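Local coordinates for aerobactin synthase IucA (Klebsiella pneumoniae subsp. pneumoniae, PDB 5JM8), which probably catalyses an ATP-dependent, NIS-type condensation step in the assembly of the siderophore aerobactin, binding ATP together with a magnesium ion, at residues T321-E327 with G442-C448; E417-V423 with S451-A457. One frame throughout, in Å; residues are numbered along the deposited sequence.

Interaction 1 of 2, residues T321-E327 with G442-C448; sequences TFRVMQE and GLIYRDC. With ATP (adenosine-5'-triphosphate), chain I.
Arg-323 and its neighbours pair in parallel with 442-448, the strand axes 4.6 Å apart and 11° from parallel. Four backbone bonds form a ladder: Leu-443 N to Thr-321 O, Arg-323 N to Leu-443 O, Tyr-445 N to Arg-323 O, and Met-325 N to Tyr-445 O, the last almost linear (3.0 Å, 179°).

Beyond the strands a side chain takes over as acceptor. Glu-327, with CG anti to the carbonyl carbon (chi1 -58°) and an extended chain beyond, carries OE2 to 2.9 Å from Cys-448 N, which meets it from above the carboxylate plane; OE2 also forms a salt bridge with Arg-349. Carbon contacts accompany the ladder: Phe-322 CD1 lies 3.5 Å from Leu-443 CD2, and on the other face Met-325 CG meets Ile-444 CG2 at 3.7 Å.

Arg-446 NH1 forms a salt bridge with Glu-142, and NH2 a hydrogen bond to Gln-429 O. In Asp-447, a residue of the magnesium site, OD1 takes a salt bridge from Lys-278 and a hydrogen bond from Gln-449 N, while OD2 lies 2.8 Å from ATP O2B. Arg-349, Lys-278 and the magnesium ion probably offset the closeness of the two carboxylates. The bonded network thus ties the sheet edge to the nucleotide-metal site.

Interaction 2 of 2, residues E417-V423 with S451-A457; sequences EADYGLV and SAFMPHA
His-456 presents the edge of its imidazole to the end of helix 394-420: NE2 donates to Glu-417 O at 2.9 Å, with the acceptor close to the ring plane. Gly-421 CA approaches NE2 obliquely, and the ring also stacks with His-526. A chi1 of 56°, with CG between the backbone N and the carbonyl carbon, brings NE2 to the Glu-417 carbonyl. The Glu-417 carboxylate stands 88° from the imidazole plane, its OE2 3.7 Å from His-456 CE1. The Phe-453 ring has Leu-422 CD1 obliquely placed, 3.6 Å from Phe-453 CE1, the two side chains running alongside each other.

Gly-421, with positive phi, leaves the helix, and Gly-421 O accepts Met-454 N at 2.8 Å. Ala-457 CB packs 3.3 Å from Tyr-420 O, close beside this turn. Val-423 and Ala-452 then form an antiparallel hydrogen-bonded pair, each N donating to the other's O, with Val-423 N to Ala-452 O at 2.6 Å. From its bent chain, Met-454 brings SD to 3.6 Å from Val-423 CG2.

This two-stranded ribbon lies between helices. Helix 294-306 packs on Leu-422 and Phe-453, while helix 475-500 supplies Leu-478 against Glu-417, Val-423 and Met-454; helix 310-318 meets Tyr-420 and Leu-422.

How the interactions relate
Both contacts are largely buried, but interaction 1 lies nearer the centre of the chain (about 14 Å against about 22 Å from contact centre to chain centre) and includes part of the nucleotide-metal site, whereas the Ser-451 side chain in interaction 2 is about 11 Å from ATP. Their pairings differ: parallel strands at the edge of a mixed sheet in interaction 1, an antiparallel ribbon following a helix end in interaction 2. Charged side chains extend the first network; a bond from an imidazole N-H to a helix carbonyl supplements the second. Strand 440-445 precedes strand 451-453 in the chain, and Ser-451 OG bonds Cys-448 O across the short link. Leu-303 of helix 294-306 touches both contacts.

Interaction 1 of 2, residues T321-E327 with G442-C448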
ATOM      1  N   THR A 321      26.610   1.702  -2.446  1.00 14.72           N
ATOM      2  CA  THR A 321      25.582   2.147  -1.512  1.00 13.91           C
ATOM      3  C   THR A 321      25.634   3.655  -1.278  1.00 26.04           C
ATOM      4  O   THR A 321      24.778   4.211  -0.586  1.00 22.52           O
ATOM      5  CB  THR A 321      25.716   1.445  -0.159  1.00 13.55           C
ATOM      6  OG1 THR A 321      27.000   1.735   0.405  1.00 22.49           O
ATOM      7  CG2 THR A 321      25.560  -0.058  -0.319  1.00 15.59           C
ATOM      8  N   PHE A 322      26.639   4.307  -1.858  1.00 21.09           N
ATOM      9  CA  PHE A 322      26.784   5.755  -1.754  1.00 17.17           C
ATOM     10  C   PHE A 322      26.174   6.450  -2.968  1.00 15.64           C
ATOM     11  O   PHE A 322      26.519   6.135  -4.106  1.00 16.63           O
ATOM     12  CB  PHE A 322      28.260   6.134  -1.616  1.00 18.39           C
ATOM     13  CG  PHE A 322      28.532   7.600  -1.815  1.00 21.19           C
ATOM     14  CD1 PHE A 322      27.929   8.545  -1.003  1.00 22.16           C
ATOM     15  CD2 PHE A 322      29.394   8.032  -2.810  1.00 24.62           C
ATOM     16  CE1 PHE A 322      28.176   9.894  -1.181  1.00 21.95           C
ATOM     17  CE2 PHE A 322      29.645   9.380  -2.991  1.00 25.22           C
ATOM     18  CZ  PHE A 322      29.036  10.311  -2.175  1.00 23.22           C
ATOM     19  N   ARG A 323      25.260   7.386  -2.717  1.00 14.96           N
ATOM     20  CA  ARG A 323      24.679   8.202  -3.782  1.00 15.32           C
ATOM     21  C   ARG A 323      24.849   9.686  -3.495  1.00 16.14           C
ATOM     22  O   ARG A 323      24.929  10.102  -2.341  1.00 18.71           O
ATOM     23  CB  ARG A 323      23.184   7.901  -3.963  1.00 16.43           C
ATOM     24  CG  ARG A 323      22.841   6.465  -4.328  1.00 18.11           C
ATOM     25  CD  ARG A 323      23.491   6.005  -5.627  1.00 22.46           C
ATOM     26  NE  ARG A 323      23.045   6.751  -6.803  1.00 24.51           N
ATOM     27  CZ  ARG A 323      21.936   6.485  -7.491  1.00 26.69           C
ATOM     28  NH1 ARG A 323      21.132   5.502  -7.116  1.00 28.01           N
ATOM     29  NH2 ARG A 323      21.622   7.212  -8.553  1.00 27.03           N
ATOM     30  N   VAL A 324      24.912  10.474  -4.563  1.00 16.13           N
ATOM     31  CA  VAL A 324      24.762  11.918  -4.473  1.00 16.41           C
ATOM     32  C   VAL A 324      23.481  12.297  -5.211  1.00 16.33           C
ATOM     33  O   VAL A 324      23.256  11.850  -6.337  1.00 16.57           O
ATOM     34  CB  VAL A 324      25.976  12.665  -5.077  1.00 17.30           C
ATOM     35  CG1 VAL A 324      25.737  14.168  -5.090  1.00 17.65           C
ATOM     36  CG2 VAL A 324      27.237  12.344  -4.297  1.00 17.43           C
ATOM     37  N   MET A 325      22.632  13.095  -4.567  1.00 17.21           N
ATOM     38  CA  MET A 325      21.442  13.633  -5.223  1.00 16.31           C
ATOM     39  C   MET A 325      21.839  14.788  -6.135  1.00 17.12           C
ATOM     40  O   MET A 325      22.039  15.913  -5.677  1.00 17.73           O
ATOM     41  CB  MET A 325      20.410  14.102  -4.196  1.00 15.78           C
ATOM     42  CG  MET A 325      19.603  12.980  -3.569  1.00 15.64           C
ATOM     43  SD  MET A 325      18.527  13.569  -2.249  1.00 18.09           S
ATOM     44  CE  MET A 325      17.494  12.130  -1.976  1.00 17.42           C
ATOM     45  N   GLN A 326      21.954  14.495  -7.426  1.00 18.61           N
ATOM     46  CA  GLN A 326      22.452  15.463  -8.394  1.00 22.65           C
ATOM     47  C   GLN A 326      21.447  16.569  -8.668  1.00 24.12           C
ATOM     48  O   GLN A 326      20.274  16.309  -8.942  1.00 23.55           O
ATOM     49  CB  GLN A 326      22.809  14.768  -9.709  1.00 18.75           C
ATOM     50  CG  GLN A 326      23.922  13.740  -9.596  1.00 18.77           C
ATOM     51  CD  GLN A 326      25.249  14.353  -9.194  1.00 22.85           C
ATOM     52  OE1 GLN A 326      25.450  15.563  -9.307  1.00 24.74           O
ATOM     53  NE2 GLN A 326      26.163  13.518  -8.717  1.00 20.37           N
ATOM     54  N   GLU A 327      21.928  17.805  -8.593  1.00 23.26           N
ATOM     55  CA  GLU A 327      21.141  18.969  -8.967  1.00 23.63           C
ATOM     56  C   GLU A 327      21.465  19.335 -10.414  1.00 26.35           C
ATOM     57  O   GLU A 327      22.164  20.313 -10.679  1.00 31.08           O
ATOM     58  CB  GLU A 327      21.430  20.133  -8.020  1.00 23.55           C
ATOM     59  CG  GLU A 327      21.158  19.800  -6.559  1.00 28.18           C
ATOM     60  CD  GLU A 327      21.698  20.847  -5.604  1.00 33.65           C
ATOM     61  OE1 GLU A 327      22.006  21.970  -6.057  1.00 34.95           O
ATOM     62  OE2 GLU A 327      21.826  20.538  -4.398  1.00 35.00           O
ATOM     63  N   GLY A 442      23.709   2.351   3.808  1.00 12.29           N
ATOM     64  CA  GLY A 442      24.096   3.210   2.705  1.00 12.65           C
ATOM     65  C   GLY A 442      24.029   4.688   3.035  1.00 19.11           C
ATOM     66  O   GLY A 442      23.565   5.074   4.108  1.00 19.62           O
ATOM     67  N   LEU A 443      24.498   5.509   2.098  1.00 16.75           N
ATOM     68  CA  LEU A 443      24.533   6.958   2.266  1.00 15.97           C
ATOM     69  C   LEU A 443      23.967   7.664   1.041  1.00 18.14           C
ATOM     70  O   LEU A 443      24.210   7.254  -0.094  1.00 18.64           O
ATOM     71  CB  LEU A 443      25.968   7.436   2.523  1.00 15.25           C
ATOM     72  CG  LEU A 443      26.224   8.948   2.434  1.00 17.99           C
ATOM     73  CD1 LEU A 443      25.517   9.684   3.564  1.00 20.42           C
ATOM     74  CD2 LEU A 443      27.713   9.265   2.438  1.00 15.95           C
ATOM     75  N   ILE A 444      23.211   8.730   1.283  1.00 18.62           N
ATOM     76  CA  ILE A 444      22.803   9.635   0.219  1.00 17.85           C
ATOM     77  C   ILE A 444      23.149  11.072   0.618  1.00 18.38           C
ATOM     78  O   ILE A 444      22.621  11.599   1.599  1.00 15.55           O
ATOM     79  CB  ILE A 444      21.298   9.517  -0.096  1.00 17.59           C
ATOM     80  CG1 ILE A 444      20.942   8.070  -0.453  1.00 18.35           C
ATOM     81  CG2 ILE A 444      20.926  10.454  -1.242  1.00 17.52           C
ATOM     82  CD1 ILE A 444      19.460   7.828  -0.663  1.00 18.66           C
ATOM     83  N   TYR A 445      24.050  11.688  -0.143  1.00 15.34           N
ATOM     84  CA  TYR A 445      24.474  13.057   0.117  1.00 16.03           C
ATOM     85  C   TYR A 445      23.587  14.049  -0.617  1.00 17.70           C
ATOM     86  O   TYR A 445      23.182  13.816  -1.755  1.00 16.36           O
ATOM     87  CB  TYR A 445      25.933  13.268  -0.292  1.00 17.42           C
ATOM     88  CG  TYR A 445      26.386  14.703  -0.136  1.00 18.27           C
ATOM     89  CD1 TYR A 445      26.895  15.163   1.070  1.00 17.13           C
ATOM     90  CD2 TYR A 445      26.292  15.600  -1.193  1.00 17.55           C
ATOM     91  CE1 TYR A 445      27.303  16.474   1.219  1.00 18.25           C
ATOM     92  CE2 TYR A 445      26.696  16.912  -1.053  1.00 19.99           C
ATOM     93  CZ  TYR A 445      27.199  17.344   0.153  1.00 22.52           C
ATOM     94  OH  TYR A 445      27.602  18.650   0.290  1.00 29.96           O
ATOM     95  N   ARG A 446      23.315  15.166   0.051  1.00 17.89           N
ATOM     96  CA  ARG A 446      22.443  16.210  -0.466  1.00 20.00           C
ATOM     97  C   ARG A 446      23.122  17.572  -0.340  1.00 23.50           C
ATOM     98  O   ARG A 446      23.993  17.749   0.509  1.00 26.64           O
ATOM     99  CB  ARG A 446      21.117  16.192   0.291  1.00 20.84           C
ATOM    100  CG  ARG A 446      20.286  17.444   0.142  1.00 27.32           C
ATOM    101  CD  ARG A 446      18.993  17.311   0.899  1.00 28.71           C
ATOM    102  NE  ARG A 446      19.197  17.277   2.345  1.00 22.79           N
ATOM    103  CZ  ARG A 446      18.298  16.816   3.207  1.00 17.00           C
ATOM    104  NH1 ARG A 446      17.140  16.342   2.765  1.00 19.04           N
ATOM    105  NH2 ARG A 446      18.551  16.820   4.506  1.00 13.78           N
ATOM    106  N   ASP A 447      22.714  18.513  -1.193  1.00 16.70           N
ATOM    107  CA  ASP A 447      23.232  19.884  -1.214  1.00 18.87           C
ATOM    108  C   ASP A 447      24.574  19.950  -1.940  1.00 24.52           C
ATOM    109  O   ASP A 447      25.636  19.831  -1.332  1.00 35.20           O
ATOM    110  CB  ASP A 447      23.371  20.455   0.202  1.00 17.24           C
ATOM    111  CG  ASP A 447      23.537  21.968   0.211  1.00 22.69           C
ATOM    112  OD1 ASP A 447      23.713  22.561  -0.875  1.00 18.50           O
ATOM    113  OD2 ASP A 447      23.499  22.563   1.309  1.00 22.10           O
ATOM    114  N   CYS A 448      24.505  20.163  -3.249  1.00 20.67           N
ATOM    115  CA  CYS A 448      25.691  20.218  -4.091  1.00 23.27           C
ATOM    116  C   CYS A 448      26.368  21.583  -4.023  1.00 23.93           C
ATOM    117  O   CYS A 448      27.446  21.784  -4.583  1.00 26.24           O
ATOM    118  CB  CYS A 448      25.316  19.882  -5.531  1.00 28.82           C
ATOM    119  SG  CYS A 448      24.421  18.321  -5.676  1.00 33.25           S
TER
HETATM  120  PG  ATP I 600      19.506  21.938   1.151  1.00 22.37           P
HETATM  121  O1G ATP I 600      18.039  21.855   0.816  1.00 24.72           O
HETATM  122  O2G ATP I 600      20.028  20.724   1.882  1.00 20.96           O
HETATM  123  O3G ATP I 600      20.378  22.356  -0.008  1.00 21.42           O
HETATM  124  PB  ATP I 600      20.656  24.332   2.335  1.00 20.20           P
HETATM  125  O1B ATP I 600      19.932  25.532   2.893  1.00 18.42           O
HETATM  126  O2B ATP I 600      21.410  24.458   1.030  1.00 21.30           O
HETATM  127  O3B ATP I 600      19.602  23.102   2.273  1.00 19.89           O
HETATM  128  PA  ATP I 600      22.718  24.655   4.297  1.00 20.96           P
HETATM  129  O1A ATP I 600      23.071  25.870   3.476  1.00 22.14           O
HETATM  130  O2A ATP I 600      23.809  23.721   4.760  1.00 22.54           O
HETATM  131  O3A ATP I 600      21.657  23.769   3.468  1.00 17.12           O
HETATM  132  O5' ATP I 600      21.877  25.085   5.596  1.00 17.54           O
HETATM  133  C5' ATP I 600      21.437  24.054   6.474  1.00 18.23           C
HETATM  134  C4' ATP I 600      20.126  24.413   7.158  1.00 21.42           C
HETATM  135  O4' ATP I 600      19.793  23.356   8.061  1.00 23.54           O
HETATM  136  C3' ATP I 600      20.200  25.699   7.967  1.00 25.86           C
HETATM  137  O3' ATP I 600      19.098  26.548   7.623  1.00 28.86           O
HETATM  138  C2' ATP I 600      20.133  25.273   9.422  1.00 25.50           C
HETATM  139  O2' ATP I 600      19.274  26.118  10.186  1.00 27.40           O
HETATM  140  C1' ATP I 600      19.582  23.857   9.382  1.00 23.79           C
HETATM  141  N9  ATP I 600      20.265  22.973  10.353  1.00 22.48           N
HETATM  142  C8  ATP I 600      19.639  22.321  11.347  1.00 23.20           C
HETATM  143  N7  ATP I 600      20.522  21.590  12.073  1.00 20.97           N
HETATM  144  C5  ATP I 600      21.739  21.774  11.532  1.00 18.75           C
HETATM  145  C6  ATP I 600      23.105  21.289  11.814  1.00 17.52           C
HETATM  146  N6  ATP I 600      23.313  20.444  12.851  1.00 14.71           N
HETATM  147  N1  ATP I 600      24.105  21.719  11.012  1.00 19.07           N
HETATM  148  C2  ATP I 600      23.885  22.561   9.983  1.00 18.80           C
HETATM  149  N3  ATP I 600      22.664  23.037   9.675  1.00 17.66           N
HETATM  150  C4  ATP I 600      21.569  22.689  10.398  1.00 19.00           C

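Interaction 2 of 2, residues E417-V423 with S451-A457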
ATOM      1  N   GLU A 417      37.480  12.394  -1.420  1.00 21.75           N
ATOM      2  CA  GLU A 417      38.426  13.504  -1.354  1.00 23.68           C
ATOM      3  C   GLU A 417      39.860  13.031  -1.577  1.00 25.77           C
ATOM      4  O   GLU A 417      40.610  13.632  -2.343  1.00 24.51           O
ATOM      5  CB  GLU A 417      38.321  14.218  -0.002  1.00 22.41           C
ATOM      6  CG  GLU A 417      39.279  15.401   0.170  1.00 24.91           C
ATOM      7  CD  GLU A 417      40.705  14.983   0.498  1.00 31.40           C
ATOM      8  OE1 GLU A 417      40.885  14.085   1.348  1.00 35.49           O
ATOM      9  OE2 GLU A 417      41.644  15.546  -0.106  1.00 33.42           O
ATOM     10  N   ALA A 418      40.244  11.961  -0.892  1.00 25.63           N
ATOM     11  CA  ALA A 418      41.623  11.494  -0.933  1.00 24.07           C
ATOM     12  C   ALA A 418      42.005  10.946  -2.305  1.00 24.65           C
ATOM     13  O   ALA A 418      43.001  11.369  -2.892  1.00 25.71           O
ATOM     14  CB  ALA A 418      41.845  10.439   0.131  1.00 23.59           C
ATOM     15  N   ASP A 419      41.210  10.013  -2.818  1.00 24.01           N
ATOM     16  CA  ASP A 419      41.563   9.307  -4.044  1.00 24.52           C
ATOM     17  C   ASP A 419      41.187  10.062  -5.321  1.00 25.20           C
ATOM     18  O   ASP A 419      41.859   9.908  -6.340  1.00 27.45           O
ATOM     19  CB  ASP A 419      40.907   7.922  -4.055  1.00 25.43           C
ATOM     20  CG  ASP A 419      41.469   6.999  -2.983  1.00 26.72           C
ATOM     21  OD1 ASP A 419      42.401   7.416  -2.262  1.00 28.79           O
ATOM     22  OD2 ASP A 419      40.991   5.851  -2.868  1.00 25.85           O
ATOM     23  N   TYR A 420      40.130  10.872  -5.270  1.00 24.47           N
ATOM     24  CA  TYR A 420      39.623  11.551  -6.466  1.00 25.31           C
ATOM     25  C   TYR A 420      39.644  13.079  -6.362  1.00 27.45           C
ATOM     26  O   TYR A 420      39.485  13.772  -7.368  1.00 30.06           O
ATOM     27  CB  TYR A 420      38.193  11.089  -6.766  1.00 24.29           C
ATOM     28  CG  TYR A 420      38.061   9.603  -7.015  1.00 25.04           C
ATOM     29  CD1 TYR A 420      38.002   8.705  -5.956  1.00 24.25           C
ATOM     30  CD2 TYR A 420      37.983   9.099  -8.305  1.00 23.91           C
ATOM     31  CE1 TYR A 420      37.876   7.348  -6.176  1.00 24.89           C
ATOM     32  CE2 TYR A 420      37.855   7.741  -8.534  1.00 25.82           C
ATOM     33  CZ  TYR A 420      37.806   6.871  -7.467  1.00 26.48           C
ATOM     34  OH  TYR A 420      37.679   5.519  -7.688  1.00 29.61           O
ATOM     35  N   GLY A 421      39.813  13.606  -5.154  1.00 27.34           N
ATOM     36  CA  GLY A 421      39.898  15.046  -4.958  1.00 26.56           C
ATOM     37  C   GLY A 421      38.554  15.744  -4.857  1.00 25.41           C
ATOM     38  O   GLY A 421      38.477  16.969  -4.964  1.00 25.27           O
ATOM     39  N   LEU A 422      37.496  14.967  -4.643  1.00 23.77           N
ATOM     40  CA  LEU A 422      36.146  15.513  -4.523  1.00 23.07           C
ATOM     41  C   LEU A 422      35.799  15.824  -3.071  1.00 23.43           C
ATOM     42  O   LEU A 422      35.797  14.940  -2.216  1.00 24.50           O
ATOM     43  CB  LEU A 422      35.121  14.533  -5.105  1.00 22.36           C
ATOM     44  CG  LEU A 422      33.641  14.840  -4.851  1.00 21.52           C
ATOM     45  CD1 LEU A 422      33.257  16.185  -5.444  1.00 22.01           C
ATOM     46  CD2 LEU A 422      32.775  13.731  -5.416  1.00 20.91           C
ATOM     47  N   VAL A 423      35.491  17.089  -2.806  1.00 26.45           N
ATOM     48  CA  VAL A 423      35.130  17.529  -1.466  1.00 24.89           C
ATOM     49  C   VAL A 423      33.618  17.682  -1.344  1.00 22.95           C
ATOM     50  O   VAL A 423      33.023  18.547  -1.985  1.00 21.44           O
ATOM     51  CB  VAL A 423      35.810  18.868  -1.115  1.00 26.45           C
ATOM     52  CG1 VAL A 423      35.473  19.292   0.309  1.00 24.27           C
ATOM     53  CG2 VAL A 423      37.316  18.758  -1.294  1.00 23.81           C
ATOM     54  N   SER A 451      29.817  21.321  -2.637  1.00 21.13           N
ATOM     55  CA  SER A 451      30.794  20.541  -3.383  1.00 21.56           C
ATOM     56  C   SER A 451      31.996  21.406  -3.737  1.00 28.31           C
ATOM     57  O   SER A 451      31.844  22.564  -4.130  1.00 25.78           O
ATOM     58  CB  SER A 451      30.176  19.958  -4.655  1.00 24.49           C
ATOM     59  OG  SER A 451      29.760  20.983  -5.539  1.00 24.82           O
ATOM     60  N   ALA A 452      33.187  20.837  -3.589  1.00 23.03           N
ATOM     61  CA  ALA A 452      34.420  21.525  -3.942  1.00 24.68           C
ATOM     62  C   ALA A 452      35.458  20.510  -4.401  1.00 27.62           C
ATOM     63  O   ALA A 452      35.301  19.308  -4.178  1.00 29.11           O
ATOM     64  CB  ALA A 452      34.939  22.328  -2.767  1.00 25.16           C
ATOM     65  N   PHE A 453      36.516  20.998  -5.039  1.00 27.54           N
ATOM     66  CA  PHE A 453      37.514  20.121  -5.640  1.00 27.16           C
ATOM     67  C   PHE A 453      38.929  20.483  -5.206  1.00 29.08           C
ATOM     68  O   PHE A 453      39.287  21.657  -5.121  1.00 29.18           O
ATOM     69  CB  PHE A 453      37.399  20.170  -7.164  1.00 28.74           C
ATOM     70  CG  PHE A 453      36.025  19.837  -7.672  1.00 29.55           C
ATOM     71  CD1 PHE A 453      35.620  18.518  -7.796  1.00 30.43           C
ATOM     72  CD2 PHE A 453      35.134  20.842  -8.018  1.00 28.04           C
ATOM     73  CE1 PHE A 453      34.353  18.207  -8.260  1.00 29.19           C
ATOM     74  CE2 PHE A 453      33.867  20.535  -8.483  1.00 26.41           C
ATOM     75  CZ  PHE A 453      33.476  19.216  -8.603  1.00 27.55           C
ATOM     76  N   MET A 454      39.720  19.454  -4.924  1.00 28.55           N
ATOM     77  CA  MET A 454      41.112  19.627  -4.543  1.00 27.99           C
ATOM     78  C   MET A 454      41.962  19.785  -5.795  1.00 31.85           C
ATOM     79  O   MET A 454      41.497  19.504  -6.900  1.00 31.52           O
ATOM     80  CB  MET A 454      41.592  18.436  -3.713  1.00 27.49           C
ATOM     81  CG  MET A 454      40.791  18.219  -2.445  1.00 26.34           C
ATOM     82  SD  MET A 454      40.757  19.685  -1.406  1.00 26.53           S
ATOM     83  CE  MET A 454      42.496  19.855  -1.006  1.00 27.72           C
ATOM     84  N   PRO A 455      43.208  20.249  -5.630  1.00 32.75           N
ATOM     85  CA  PRO A 455      44.108  20.400  -6.776  1.00 34.07           C
ATOM     86  C   PRO A 455      44.290  19.108  -7.569  1.00 32.12           C
ATOM     87  O   PRO A 455      44.428  19.164  -8.789  1.00 33.08           O
ATOM     88  CB  PRO A 455      45.424  20.836  -6.128  1.00 38.44           C
ATOM     89  CG  PRO A 455      45.010  21.532  -4.882  1.00 38.92           C
ATOM     90  CD  PRO A 455      43.804  20.786  -4.392  1.00 34.69           C
ATOM     91  N   HIS A 456      44.275  17.965  -6.887  1.00 30.76           N
ATOM     92  CA  HIS A 456      44.530  16.684  -7.544  1.00 30.77           C
ATOM     93  C   HIS A 456      43.271  16.110  -8.199  1.00 29.89           C
ATOM     94  O   HIS A 456      43.256  14.955  -8.628  1.00 29.66           O
ATOM     95  CB  HIS A 456      45.124  15.677  -6.550  1.00 30.37           C
ATOM     96  CG  HIS A 456      44.294  15.456  -5.324  1.00 29.06           C
ATOM     97  ND1 HIS A 456      44.310  16.318  -4.247  1.00 28.93           N
ATOM     98  CD2 HIS A 456      43.448  14.454  -4.990  1.00 27.90           C
ATOM     99  CE1 HIS A 456      43.497  15.864  -3.310  1.00 27.75           C
ATOM    100  NE2 HIS A 456      42.962  14.733  -3.736  1.00 27.11           N
ATOM    101  N   ALA A 457      42.220  16.923  -8.274  1.00 29.45           N
ATOM    102  CA  ALA A 457      41.047  16.599  -9.079  1.00 28.87           C
ATOM    103  C   ALA A 457      41.107  17.343 -10.409  1.00 32.39           C
ATOM    104  O   ALA A 457      40.245  17.167 -11.270  1.00 30.46           O
ATOM    105  CB  ALA A 457      39.768  16.953  -8.332  1.00 28.63           C
TER